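Local coordinates for fucolectin-related protein (Streptococcus pneumoniae, PDB 2WMF) that probably hydrolyses blood-group carbohydrate antigens of the host, acting as the catalytic module of a family 98 glycoside hydrolase, at residues Gly145-Glu150 and His176-Asp181; Leu209-Thr214 and Asp236-Ser241; Lys456-Asp461 and Thr531-Ser536. All coordinates share one frame; numbering follows the deposited sequence.

Interaction 1: residues Gly145-Glu150 and His176-Asp181; sequences GVLNIE and HFIWHD
Asn148 and Trp179 meet across two neighbouring parallel strands, joined by helix 159-172 as a beta-alpha-beta unit of the closed eight-stranded beta/alpha barrel. Backbone hydrogen bonds set the register. Val146 N binds His176 O and Val146 O takes Ile178 N; Asn148 repeats the pattern, giving its N-H to Ile178 O and receiving His180 N, and Glu150 N closes the series on His180 O.

Polar and aromatic contacts occupy the face turned to the helices. With CG anti to the backbone N (chi1 179°), the Asn148 amide lies alongside the indole, over one of its faces. The two planes are 20° apart, and Asn148 ND2 stands 3.3 Å from Trp179 CE2. At the ring's edge, Trp179 NE1 donates in plane to Asp181 OD2 at 2.8 Å, using the anti lone pair of that oxygen. Asn148 OD1 accepts from Asn151 ND2.

Apolar contacts flank this pair. Asn148 CB touches Phe177 CZ at 3.7 Å, and Val146 CG2 reaches Phe177 CD1 at 3.5 Å. On the other face, Leu147 CD2 packs on Ile178 CG2 (3.7 Å) and meets the imidazole edge at His180 CD2 (3.6 Å).

The chemistry suggests an indole steadied over one face by an amide and at its edge by a carboxylate, with Asn151 helping to hold that amide in place.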
ATOM      1  N   GLY A 145       1.129 -11.798  16.044  1.00  9.36           N
ATOM      2  CA  GLY A 145       2.274 -12.073  15.191  1.00  9.44           C
ATOM      3  C   GLY A 145       3.384 -11.073  15.383  1.00  9.49           C
ATOM      4  O   GLY A 145       3.388 -10.272  16.330  1.00  9.57           O
ATOM      5  N   VAL A 146       4.335 -11.120  14.449  1.00  9.14           N
ATOM      6  CA  VAL A 146       5.540 -10.297  14.539  1.00  9.13           C
ATOM      7  C   VAL A 146       5.924  -9.781  13.144  1.00  9.07           C
ATOM      8  O   VAL A 146       5.509 -10.345  12.141  1.00  8.46           O
ATOM      9  CB  VAL A 146       6.731 -11.042  15.168  1.00  9.07           C
ATOM     10  CG1 VAL A 146       6.357 -11.467  16.587  1.00 10.17           C
ATOM     11  CG2 VAL A 146       7.198 -12.249  14.325  1.00 10.48           C
ATOM     12  N   LEU A 147       6.764  -8.754  13.130  1.00  8.44           N
ATOM     13  CA  LEU A 147       7.233  -8.108  11.909  1.00  8.65           C
ATOM     14  C   LEU A 147       8.761  -8.060  11.837  1.00  8.63           C
ATOM     15  O   LEU A 147       9.445  -7.862  12.860  1.00  9.51           O
ATOM     16  CB  LEU A 147       6.728  -6.690  11.828  1.00  9.81           C
ATOM     17  CG  LEU A 147       5.214  -6.520  11.673  1.00  9.36           C
ATOM     18  CD1 LEU A 147       4.601  -5.799  12.869  1.00 12.98           C
ATOM     19  CD2 LEU A 147       4.911  -5.831  10.316  1.00 12.74           C
ATOM     20  N   ASN A 148       9.250  -8.263  10.605  1.00  9.15           N
ATOM     21  CA  ASN A 148      10.609  -7.976  10.214  1.00  9.06           C
ATOM     22  C   ASN A 148      10.483  -6.849   9.188  1.00  8.04           C
ATOM     23  O   ASN A 148       9.771  -6.993   8.183  1.00  9.31           O
ATOM     24  CB  ASN A 148      11.209  -9.209   9.560  1.00  9.32           C
ATOM     25  CG  ASN A 148      12.642  -9.022   9.084  1.00  9.91           C
ATOM     26  OD1 ASN A 148      13.217  -7.942   9.211  1.00  9.10           O
ATOM     27  ND2 ASN A 148      13.235 -10.098   8.550  1.00 11.50           N
ATOM     28  N   ILE A 149      11.177  -5.751   9.430  1.00  8.49           N
ATOM     29  CA  ILE A 149      11.049  -4.555   8.595  1.00  8.69           C
ATOM     30  C   ILE A 149      12.407  -4.006   8.209  1.00  9.52           C
ATOM     31  O   ILE A 149      13.193  -3.717   9.089  1.00 10.16           O
ATOM     32  CB  ILE A 149      10.246  -3.430   9.352  1.00  8.14           C
ATOM     33  CG1 ILE A 149       8.853  -3.907   9.765  1.00  9.31           C
ATOM     34  CG2 ILE A 149      10.066  -2.181   8.448  1.00 10.71           C
ATOM     35  CD1 ILE A 149       8.004  -2.850  10.501  1.00 11.16           C
ATOM     36  N   GLU A 150      12.658  -3.878   6.897  1.00  9.24           N
ATOM     37  CA  GLU A 150      13.731  -3.025   6.334  1.00  8.87           C
ATOM     38  C   GLU A 150      15.155  -3.554   6.535  1.00  8.82           C
ATOM     39  O   GLU A 150      15.762  -3.324   7.564  1.00  8.40           O
ATOM     40  CB  GLU A 150      13.691  -1.595   6.871  1.00  8.84           C
ATOM     41  CG  GLU A 150      14.652  -0.666   6.148  1.00  9.30           C
ATOM     42  CD  GLU A 150      14.620   0.739   6.767  1.00 11.03           C
ATOM     43  OE1 GLU A 150      13.520   1.359   6.890  1.00 11.91           O
ATOM     44  OE2 GLU A 150      15.708   1.201   7.191  1.00 14.21           O
ATOM     45  N   HIS A 176       0.861 -14.751  12.511  1.00  9.31           N
ATOM     46  CA  HIS A 176       1.470 -14.326  11.225  1.00  8.72           C
ATOM     47  C   HIS A 176       2.852 -13.677  11.420  1.00  8.21           C
ATOM     48  O   HIS A 176       3.047 -12.871  12.321  1.00  8.67           O
ATOM     49  CB  HIS A 176       0.568 -13.336  10.497  1.00  8.65           C
ATOM     50  CG  HIS A 176      -0.659 -13.953   9.896  1.00  8.01           C
ATOM     51  ND1 HIS A 176      -1.868 -14.042  10.570  1.00 10.49           N
ATOM     52  CD2 HIS A 176      -0.853 -14.518   8.680  1.00  9.87           C
ATOM     53  CE1 HIS A 176      -2.745 -14.657   9.789  1.00 10.31           C
ATOM     54  NE2 HIS A 176      -2.156 -14.947   8.626  1.00  7.90           N
ATOM     55  N   PHE A 177       3.763 -14.033  10.529  1.00  7.76           N
ATOM     56  CA  PHE A 177       5.060 -13.396  10.385  1.00  7.82           C
ATOM     57  C   PHE A 177       4.944 -12.501   9.163  1.00  7.35           C
ATOM     58  O   PHE A 177       4.650 -12.970   8.051  1.00  7.43           O
ATOM     59  CB  PHE A 177       6.165 -14.437  10.179  1.00  8.10           C
ATOM     60  CG  PHE A 177       7.587 -13.857  10.148  1.00  9.00           C
ATOM     61  CD1 PHE A 177       8.285 -13.679  11.319  1.00  8.70           C
ATOM     62  CD2 PHE A 177       8.158 -13.421   8.946  1.00  8.27           C
ATOM     63  CE1 PHE A 177       9.565 -13.140  11.337  1.00  7.88           C
ATOM     64  CE2 PHE A 177       9.430 -12.897   8.930  1.00  9.19           C
ATOM     65  CZ  PHE A 177      10.132 -12.731  10.117  1.00  8.88           C
ATOM     66  N   ILE A 178       5.180 -11.210   9.381  1.00  7.45           N
ATOM     67  CA  ILE A 178       5.004 -10.179   8.319  1.00  8.44           C
ATOM     68  C   ILE A 178       6.365  -9.548   8.032  1.00  8.35           C
ATOM     69  O   ILE A 178       6.961  -8.920   8.917  1.00  8.53           O
ATOM     70  CB  ILE A 178       3.967  -9.109   8.702  1.00  8.43           C
ATOM     71  CG1 ILE A 178       2.629  -9.780   9.055  1.00  9.13           C
ATOM     72  CG2 ILE A 178       3.791  -8.056   7.546  1.00  8.03           C
ATOM     73  CD1 ILE A 178       1.515  -8.812   9.369  1.00 10.90           C
ATOM     74  N   TRP A 179       6.822  -9.713   6.786  1.00  9.15           N
ATOM     75  CA  TRP A 179       8.152  -9.232   6.366  1.00  7.86           C
ATOM     76  C   TRP A 179       8.028  -8.095   5.332  1.00  7.90           C
ATOM     77  O   TRP A 179       7.619  -8.349   4.214  1.00  9.00           O
ATOM     78  CB  TRP A 179       8.992 -10.389   5.773  1.00  8.88           C
ATOM     79  CG  TRP A 179      10.459 -10.083   5.596  1.00  8.77           C
ATOM     80  CD1 TRP A 179      11.053  -8.844   5.519  1.00  9.27           C
ATOM     81  CD2 TRP A 179      11.512 -11.037   5.456  1.00  8.75           C
ATOM     82  NE1 TRP A 179      12.398  -8.977   5.330  1.00  7.90           N
ATOM     83  CE2 TRP A 179      12.711 -10.311   5.275  1.00  9.19           C
ATOM     84  CE3 TRP A 179      11.560 -12.445   5.451  1.00  9.20           C
ATOM     85  CZ2 TRP A 179      13.949 -10.950   5.131  1.00  8.59           C
ATOM     86  CZ3 TRP A 179      12.761 -13.077   5.299  1.00  9.56           C
ATOM     87  CH2 TRP A 179      13.952 -12.331   5.132  1.00  9.72           C
ATOM     88  N   HIS A 180       8.354  -6.862   5.727  1.00  6.84           N
ATOM     89  CA  HIS A 180       8.349  -5.706   4.817  1.00  7.51           C
ATOM     90  C   HIS A 180       9.775  -5.457   4.340  1.00  8.00           C
ATOM     91  O   HIS A 180      10.707  -5.231   5.142  1.00  9.33           O
ATOM     92  CB  HIS A 180       7.876  -4.428   5.536  1.00  6.90           C
ATOM     93  CG  HIS A 180       6.413  -4.386   5.864  1.00  8.11           C
ATOM     94  ND1 HIS A 180       5.433  -4.153   4.918  1.00  9.81           N
ATOM     95  CD2 HIS A 180       5.776  -4.462   7.057  1.00  8.49           C
ATOM     96  CE1 HIS A 180       4.250  -4.118   5.514  1.00  9.40           C
ATOM     97  NE2 HIS A 180       4.425  -4.289   6.813  1.00  8.99           N
ATOM     98  N   ASP A 181       9.967  -5.461   3.021  1.00  7.89           N
ATOM     99  CA  ASP A 181      11.303  -5.206   2.445  1.00  8.09           C
ATOM    100  C   ASP A 181      11.160  -4.924   0.958  1.00  7.74           C
ATOM    101  O   ASP A 181      10.038  -4.890   0.430  1.00  7.42           O
ATOM    102  CB  ASP A 181      12.286  -6.363   2.764  1.00  7.87           C
ATOM    103  CG  ASP A 181      13.451  -5.927   3.605  1.00  9.11           C
ATOM    104  OD1 ASP A 181      13.910  -4.778   3.404  1.00  9.36           O
ATOM    105  OD2 ASP A 181      13.873  -6.726   4.497  1.00  8.51           O
TER

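Interaction 2: residues Leu209-Thr214 and Asp236-Ser241; sequences LATKNT and DNWGSS
Thr211 and Ser240 touch midway along another beta-alpha-beta unit of the barrel, in which strand 207-212 runs parallel to strand 237-243 and helix 219-231 makes the crossover. Here the strands are close. Thr211 N donates to Gly239 O at 2.9 Å, and Ser241 N reaches Thr211 O at 2.8 Å from above the carbonyl plane, 39° out of it. That same Thr211 oxygen also accepts from His180 ND1. Gly239 brings no side chain, and Ala210 CB rests directly on its carbonyl, 3.3 Å from Gly239 O. On the opposite face, a chi1 of 71° places the Thr211 hydroxyl between its backbone N and carbonyl carbon, where OG1 lies 3.3 Å from Ser240 CB.

Both ends are looser. Toward the start of the strands, Leu209 N makes merely a weak bond to Asn237 O, at 3.5 Å. Toward their C-terminal ends, where active sites of beta/alpha-barrel enzymes lie, Lys212 CG passes Ser241 CB at 4.1 Å and its chain leads away, to a bond between Lys212 NZ and Thr214 OG1 and to a second, acidic partner. Asn213 likewise turns its amide to outside partners, Glu278 and Lys246. Where the backbones part, a water bridges them: it accepts from Asn213 N, donates to Ser241 O, and is hydrogen-bonded to Thr211 OG1 at 2.8 Å.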
ATOM      1  N   LEU A 209       4.417 -11.604   2.885  1.00  7.47           N
ATOM      2  CA  LEU A 209       5.580 -10.921   2.309  1.00  7.60           C
ATOM      3  C   LEU A 209       5.048  -9.584   1.754  1.00  7.11           C
ATOM      4  O   LEU A 209       3.960  -9.516   1.164  1.00  7.69           O
ATOM      5  CB  LEU A 209       6.263 -11.788   1.252  1.00  6.54           C
ATOM      6  CG  LEU A 209       6.873 -13.108   1.789  1.00  7.79           C
ATOM      7  CD1 LEU A 209       7.483 -13.994   0.659  1.00  9.56           C
ATOM      8  CD2 LEU A 209       7.826 -12.807   2.967  1.00  9.18           C
ATOM      9  N   ALA A 210       5.792  -8.514   1.972  1.00  7.24           N
ATOM     10  CA  ALA A 210       5.283  -7.170   1.683  1.00  7.08           C
ATOM     11  C   ALA A 210       6.362  -6.196   1.257  1.00  7.01           C
ATOM     12  O   ALA A 210       7.510  -6.295   1.660  1.00  7.70           O
ATOM     13  CB  ALA A 210       4.482  -6.619   2.918  1.00  7.54           C
ATOM     14  N   THR A 211       5.951  -5.229   0.454  1.00  7.20           N
ATOM     15  CA  THR A 211       6.883  -4.270  -0.063  1.00  7.00           C
ATOM     16  C   THR A 211       7.189  -3.176   0.984  1.00  6.95           C
ATOM     17  O   THR A 211       6.536  -3.048   2.015  1.00  6.83           O
ATOM     18  CB  THR A 211       6.312  -3.599  -1.361  1.00  7.90           C
ATOM     19  OG1 THR A 211       5.225  -2.727  -0.994  1.00  8.23           O
ATOM     20  CG2 THR A 211       5.812  -4.654  -2.392  1.00  6.75           C
ATOM     21  N   LYS A 212       8.177  -2.364   0.679  1.00  7.13           N
ATOM     22  CA  LYS A 212       8.488  -1.160   1.473  1.00  7.63           C
ATOM     23  C   LYS A 212       9.293  -0.181   0.611  1.00  6.23           C
ATOM     24  O   LYS A 212      10.538  -0.210   0.590  1.00  7.17           O
ATOM     25  CB  LYS A 212       9.270  -1.503   2.730  1.00  8.10           C
ATOM     26  CG  LYS A 212       9.524  -0.277   3.658  1.00  8.39           C
ATOM     27  CD  LYS A 212      10.220  -0.607   4.979  1.00  9.64           C
ATOM     28  CE  LYS A 212      10.110   0.600   5.937  1.00  9.47           C
ATOM     29  NZ  LYS A 212      11.111   1.647   5.580  1.00  8.75           N
ATOM     30  N   ASN A 213       8.561   0.705  -0.068  1.00  6.30           N
ATOM     31  CA  ASN A 213       9.121   1.490  -1.185  1.00  7.32           C
ATOM     32  C   ASN A 213       9.899   2.776  -0.846  1.00  7.86           C
ATOM     33  O   ASN A 213      10.176   3.606  -1.725  1.00  8.58           O
ATOM     34  CB  ASN A 213       8.067   1.691  -2.267  1.00  8.56           C
ATOM     35  CG  ASN A 213       6.897   2.498  -1.839  1.00  6.67           C
ATOM     36  OD1 ASN A 213       6.850   3.043  -0.722  1.00  7.77           O
ATOM     37  ND2 ASN A 213       5.894   2.586  -2.743  1.00  7.48           N
ATOM     38  N   THR A 214      10.336   2.854   0.392  1.00  7.52           N
ATOM     39  CA  THR A 214      11.248   3.885   0.892  1.00  7.91           C
ATOM     40  C   THR A 214      12.472   4.198  -0.001  1.00  8.79           C
ATOM     41  O   THR A 214      12.777   5.393  -0.176  1.00  9.05           O
ATOM     42  CB  THR A 214      11.789   3.450   2.290  1.00  8.36           C
ATOM     43  OG1 THR A 214      10.725   2.881   3.086  1.00  8.06           O
ATOM     44  CG2 THR A 214      12.437   4.626   3.049  1.00  9.69           C
ATOM     45  N   ASP A 236       0.529 -16.842   1.929  1.00  8.57           N
ATOM     46  CA  ASP A 236      -0.919 -16.826   1.611  1.00  9.08           C
ATOM     47  C   ASP A 236      -1.487 -15.423   1.386  1.00  8.61           C
ATOM     48  O   ASP A 236      -2.637 -15.261   0.946  1.00  8.75           O
ATOM     49  CB  ASP A 236      -1.718 -17.565   2.684  1.00  9.87           C
ATOM     50  CG  ASP A 236      -1.735 -19.076   2.489  1.00 11.40           C
ATOM     51  OD1 ASP A 236      -0.860 -19.584   1.768  1.00 11.62           O
ATOM     52  OD2 ASP A 236      -2.638 -19.734   3.090  1.00 14.02           O
ATOM     53  N   ASN A 237      -0.700 -14.427   1.769  1.00  8.70           N
ATOM     54  CA  ASN A 237      -1.075 -13.023   1.624  1.00  8.09           C
ATOM     55  C   ASN A 237       0.171 -12.229   1.309  1.00  7.83           C
ATOM     56  O   ASN A 237       1.283 -12.585   1.740  1.00  7.77           O
ATOM     57  CB  ASN A 237      -1.701 -12.492   2.931  1.00  9.11           C
ATOM     58  CG  ASN A 237      -3.035 -13.139   3.221  1.00  7.72           C
ATOM     59  OD1 ASN A 237      -4.053 -12.761   2.628  1.00  8.84           O
ATOM     60  ND2 ASN A 237      -3.048 -14.160   4.127  1.00  8.61           N
ATOM     61  N   TRP A 238      -0.014 -11.170   0.540  1.00  7.75           N
ATOM     62  CA  TRP A 238       1.039 -10.166   0.369  1.00  7.52           C
ATOM     63  C   TRP A 238       0.491  -8.766   0.645  1.00  7.43           C
ATOM     64  O   TRP A 238      -0.729  -8.540   0.646  1.00  6.72           O
ATOM     65  CB  TRP A 238       1.699 -10.229  -1.023  1.00  7.16           C
ATOM     66  CG  TRP A 238       0.918  -9.682  -2.195  1.00  6.18           C
ATOM     67  CD1 TRP A 238      -0.061 -10.314  -2.903  1.00  8.24           C
ATOM     68  CD2 TRP A 238       1.143  -8.431  -2.864  1.00  6.35           C
ATOM     69  NE1 TRP A 238      -0.481  -9.522  -3.956  1.00  8.07           N
ATOM     70  CE2 TRP A 238       0.220  -8.340  -3.921  1.00  7.14           C
ATOM     71  CE3 TRP A 238       2.020  -7.368  -2.650  1.00  6.41           C
ATOM     72  CZ2 TRP A 238       0.179  -7.245  -4.792  1.00  7.67           C
ATOM     73  CZ3 TRP A 238       1.945  -6.280  -3.495  1.00  7.30           C
ATOM     74  CH2 TRP A 238       1.040  -6.229  -4.562  1.00  7.68           C
ATOM     75  N   GLY A 239       1.400  -7.805   0.759  1.00  7.28           N
ATOM     76  CA  GLY A 239       0.969  -6.428   0.871  1.00  7.97           C
ATOM     77  C   GLY A 239       2.109  -5.440   0.827  1.00  7.10           C
ATOM     78  O   GLY A 239       3.097  -5.673   0.113  1.00  7.42           O
ATOM     79  N   SER A 240       1.943  -4.345   1.573  1.00  7.55           N
ATOM     80  CA  SER A 240       2.838  -3.190   1.489  1.00  7.54           C
ATOM     81  C   SER A 240       2.970  -2.438   2.773  1.00  7.17           C
ATOM     82  O   SER A 240       2.024  -2.355   3.568  1.00  7.64           O
ATOM     83  CB  SER A 240       2.261  -2.194   0.450  1.00  7.26           C
ATOM     84  OG  SER A 240       0.866  -1.926   0.718  1.00  9.24           O
ATOM     85  N   SER A 241       4.162  -1.844   2.952  1.00  7.84           N
ATOM     86  CA  SER A 241       4.324  -0.687   3.827  1.00  7.24           C
ATOM     87  C   SER A 241       4.493   0.500   2.889  1.00  6.94           C
ATOM     88  O   SER A 241       5.493   0.619   2.194  1.00  7.80           O
ATOM     89  CB  SER A 241       5.556  -0.771   4.718  1.00  7.62           C
ATOM     90  OG  SER A 241       5.784   0.471   5.360  1.00 10.90           O
TER
HETATM   91  O   HOH W   1       5.609   0.031  -0.496  1.00  8.37           O

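Interaction 3: residues Lys456-Asp461 and Thr531-Ser536; sequences KSLSLD and TTLTLS. Unlike the reference sequence in segment 531-536: Ser536 (reference Lys).
Ser536, a departure from the reference sequence, has more of its surface buried here than any other residue of the two strands, and it meets both Lys456 and Ser457. Its carbonyl takes two donors in its plane: Lys456 N at 2.9 Å from Ser536 O, and Ser457 N at 3.2 Å from that same oxygen. In return, Ser536 N donates to Ser457 O. The side chains add a modest contact, Ser457 OG lying 3.5 Å from Ser536 CB. Two residues set against one make this a classic beta bulge, at one end of an otherwise regular antiparallel pairing. Strands 457-462 and 529-536 are inner neighbours in one sheet of a beta sandwich. Leu533 and Leu535 turn inward onto strand 477-482 of the second sheet; Leu460 CD2 lies beside Leu533 CD1 at 3.5 Å, and Leu458 lies beside Leu535, pointing the same way.

Asp461 and Thr532, next in buried area, form a hydrogen-bonded pair at the far end, on the outward face. Asp461 N donates to Thr532 O at 3.0 Å, and Thr532 N returns the bond to Asp461 O. A chi1 of -175° sets the carboxylate anti to its backbone N, within reach of a bridging water that donates to Asp461 OD2 (3.1 Å) and accepts from Thr532 OG1 (2.7 Å). The other carboxylate oxygen, Asp461 OD1, is held by Gln445 and Asn443.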
ATOM      1  N   LYS A 456     -22.369   3.456 -23.230  1.00 11.80           N
ATOM      2  CA  LYS A 456     -21.420   2.912 -24.191  1.00 12.01           C
ATOM      3  C   LYS A 456     -19.979   3.146 -23.756  1.00 10.85           C
ATOM      4  O   LYS A 456     -19.133   2.222 -23.824  1.00 11.28           O
ATOM      5  CB  LYS A 456     -21.619   3.533 -25.567  1.00 13.69           C
ATOM      6  CG  LYS A 456     -20.849   2.818 -26.621  1.00 14.48           C
ATOM      7  CD  LYS A 456     -21.204   3.375 -27.964  1.00 18.04           C
ATOM      8  CE  LYS A 456     -20.697   2.477 -29.084  1.00 23.67           C
ATOM      9  NZ  LYS A 456     -19.398   1.806 -28.766  1.00 28.92           N
ATOM     10  N   SER A 457     -19.671   4.379 -23.350  1.00 10.64           N
ATOM     11  CA  SER A 457     -18.351   4.673 -22.852  1.00 10.71           C
ATOM     12  C   SER A 457     -18.434   5.719 -21.767  1.00  9.95           C
ATOM     13  O   SER A 457     -19.434   6.400 -21.606  1.00 10.03           O
ATOM     14  CB  SER A 457     -17.405   5.097 -23.968  1.00 12.37           C
ATOM     15  OG  SER A 457     -17.784   6.357 -24.463  1.00 14.67           O
ATOM     16  N   LEU A 458     -17.378   5.778 -20.961  1.00 10.27           N
ATOM     17  CA  LEU A 458     -17.304   6.711 -19.839  1.00 10.38           C
ATOM     18  C   LEU A 458     -15.936   7.366 -19.922  1.00 10.32           C
ATOM     19  O   LEU A 458     -14.912   6.694 -19.992  1.00 10.95           O
ATOM     20  CB  LEU A 458     -17.515   5.954 -18.523  1.00 11.36           C
ATOM     21  CG  LEU A 458     -17.537   6.732 -17.220  1.00 12.57           C
ATOM     22  CD1 LEU A 458     -18.290   5.941 -16.153  1.00 16.80           C
ATOM     23  CD2 LEU A 458     -16.124   7.020 -16.708  1.00 16.38           C
ATOM     24  N   SER A 459     -15.924   8.679 -19.982  1.00  9.69           N
ATOM     25  CA  SER A 459     -14.668   9.409 -19.925  1.00  8.72           C
ATOM     26  C   SER A 459     -14.465  10.180 -18.615  1.00  8.21           C
ATOM     27  O   SER A 459     -15.412  10.619 -17.970  1.00  7.73           O
ATOM     28  CB  SER A 459     -14.673  10.410 -21.085  1.00  9.67           C
ATOM     29  OG  SER A 459     -14.671   9.699 -22.321  1.00 11.75           O
ATOM     30  N   LEU A 460     -13.185  10.403 -18.272  1.00  9.30           N
ATOM     31  CA  LEU A 460     -12.811  11.181 -17.094  1.00  9.50           C
ATOM     32  C   LEU A 460     -11.659  12.129 -17.434  1.00  8.87           C
ATOM     33  O   LEU A 460     -10.698  11.737 -18.154  1.00  9.21           O
ATOM     34  CB  LEU A 460     -12.366  10.282 -15.909  1.00  8.94           C
ATOM     35  CG  LEU A 460     -13.478   9.501 -15.219  1.00 10.67           C
ATOM     36  CD1 LEU A 460     -12.893   8.330 -14.422  1.00 13.31           C
ATOM     37  CD2 LEU A 460     -14.163  10.476 -14.254  1.00 15.40           C
ATOM     38  N   ASP A 461     -11.760  13.344 -16.892  1.00  9.03           N
ATOM     39  CA  ASP A 461     -10.676  14.314 -16.863  1.00  9.77           C
ATOM     40  C   ASP A 461     -10.327  14.455 -15.401  1.00  9.40           C
ATOM     41  O   ASP A 461     -11.189  14.806 -14.573  1.00  9.40           O
ATOM     42  CB  ASP A 461     -11.091  15.640 -17.511  1.00  9.36           C
ATOM     43  CG  ASP A 461      -9.960  16.647 -17.606  1.00 10.78           C
ATOM     44  OD1 ASP A 461      -8.790  16.284 -17.528  1.00 11.99           O
ATOM     45  OD2 ASP A 461     -10.286  17.855 -17.782  1.00 19.85           O
ATOM     46  N   THR A 531     -13.167  17.217 -11.444  1.00  9.07           N
ATOM     47  CA  THR A 531     -13.176  15.940 -12.120  1.00  9.32           C
ATOM     48  C   THR A 531     -14.416  15.972 -12.989  1.00  9.80           C
ATOM     49  O   THR A 531     -15.498  16.250 -12.502  1.00 11.29           O
ATOM     50  CB  THR A 531     -13.299  14.759 -11.133  1.00 10.10           C
ATOM     51  OG1 THR A 531     -12.217  14.790 -10.205  1.00 10.65           O
ATOM     52  CG2 THR A 531     -13.307  13.432 -11.896  1.00 10.63           C
ATOM     53  N   THR A 532     -14.227  15.735 -14.290  1.00  9.70           N
ATOM     54  CA  THR A 532     -15.350  15.784 -15.240  1.00  9.57           C
ATOM     55  C   THR A 532     -15.603  14.346 -15.697  1.00  9.63           C
ATOM     56  O   THR A 532     -14.677  13.658 -16.204  1.00  8.75           O
ATOM     57  CB  THR A 532     -15.027  16.672 -16.439  1.00  9.75           C
ATOM     58  OG1 THR A 532     -14.663  17.983 -15.976  1.00 12.26           O
ATOM     59  CG2 THR A 532     -16.240  16.730 -17.400  1.00  9.69           C
ATOM     60  N   LEU A 533     -16.850  13.907 -15.525  1.00 11.05           N
ATOM     61  CA  LEU A 533     -17.270  12.544 -15.866  1.00 12.00           C
ATOM     62  C   LEU A 533     -18.322  12.624 -16.985  1.00 11.15           C
ATOM     63  O   LEU A 533     -19.318  13.337 -16.841  1.00 10.27           O
ATOM     64  CB  LEU A 533     -17.874  11.895 -14.626  1.00 12.82           C
ATOM     65  CG  LEU A 533     -18.470  10.511 -14.825  1.00 14.53           C
ATOM     66  CD1 LEU A 533     -17.409   9.579 -15.315  1.00 19.18           C
ATOM     67  CD2 LEU A 533     -19.159  10.040 -13.485  1.00 17.02           C
ATOM     68  N   THR A 534     -18.081  11.936 -18.101  1.00 10.85           N
ATOM     69  CA  THR A 534     -18.969  11.987 -19.250  1.00 12.05           C
ATOM     70  C   THR A 534     -19.405  10.567 -19.628  1.00 12.21           C
ATOM     71  O   THR A 534     -18.578   9.685 -19.861  1.00 13.51           O
ATOM     72  CB  THR A 534     -18.289  12.640 -20.460  1.00 11.23           C
ATOM     73  OG1 THR A 534     -17.709  13.890 -20.074  1.00 11.83           O
ATOM     74  CG2 THR A 534     -19.290  12.922 -21.560  1.00 13.89           C
ATOM     75  N   LEU A 535     -20.718  10.342 -19.622  1.00 12.87           N
ATOM     76  CA  LEU A 535     -21.294   9.053 -20.006  1.00 14.41           C
ATOM     77  C   LEU A 535     -21.888   9.215 -21.395  1.00 14.34           C
ATOM     78  O   LEU A 535     -22.836   9.994 -21.577  1.00 13.74           O
ATOM     79  CB  LEU A 535     -22.392   8.633 -19.040  1.00 14.89           C
ATOM     80  CG  LEU A 535     -22.043   8.497 -17.570  1.00 16.87           C
ATOM     81  CD1 LEU A 535     -23.309   8.129 -16.743  1.00 20.11           C
ATOM     82  CD2 LEU A 535     -20.977   7.473 -17.387  1.00 19.51           C
ATOM     83  N   SER A 536     -21.306   8.516 -22.354  1.00 15.67           N
ATOM     84  CA  SER A 536     -21.726   8.587 -23.736  1.00 17.33           C
ATOM     85  C   SER A 536     -22.597   7.407 -24.013  1.00 18.80           C
ATOM     86  O   SER A 536     -22.196   6.271 -23.813  1.00 15.32           O
ATOM     87  CB  SER A 536     -20.524   8.540 -24.661  1.00 18.22           C
ATOM     88  OG  SER A 536     -20.889   8.705 -26.020  1.00 24.31           O
TER
HETATM   89  O   HOH W   2     -12.092  18.214 -15.305  1.00 20.79           O

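Overall arrangement
Interactions 1 and 2 belong to one barrel, their centres about 9 Å apart, and adjoin where strands 176-180 and 207-212 run side by side. Trp179 O and Ala210 N probably share a hydrogen bond there, and the Glu150-Lys212 salt bridge ties the two at the C-terminal end of the barrel strands. Both are buried parallel pairings, one rich in aromatic and amide packing, the other with small residues (Ala210, Gly239, Ser240) at its centre and a bridging water. Interaction 3 lies in the C-terminal region, its centre about 42 Å from that of interaction 1 and about 33 Å from that of interaction 2. Antiparallel and only partly buried, it sets mainly leucines inside against serine and threonine hydroxyls and a carboxylate outside.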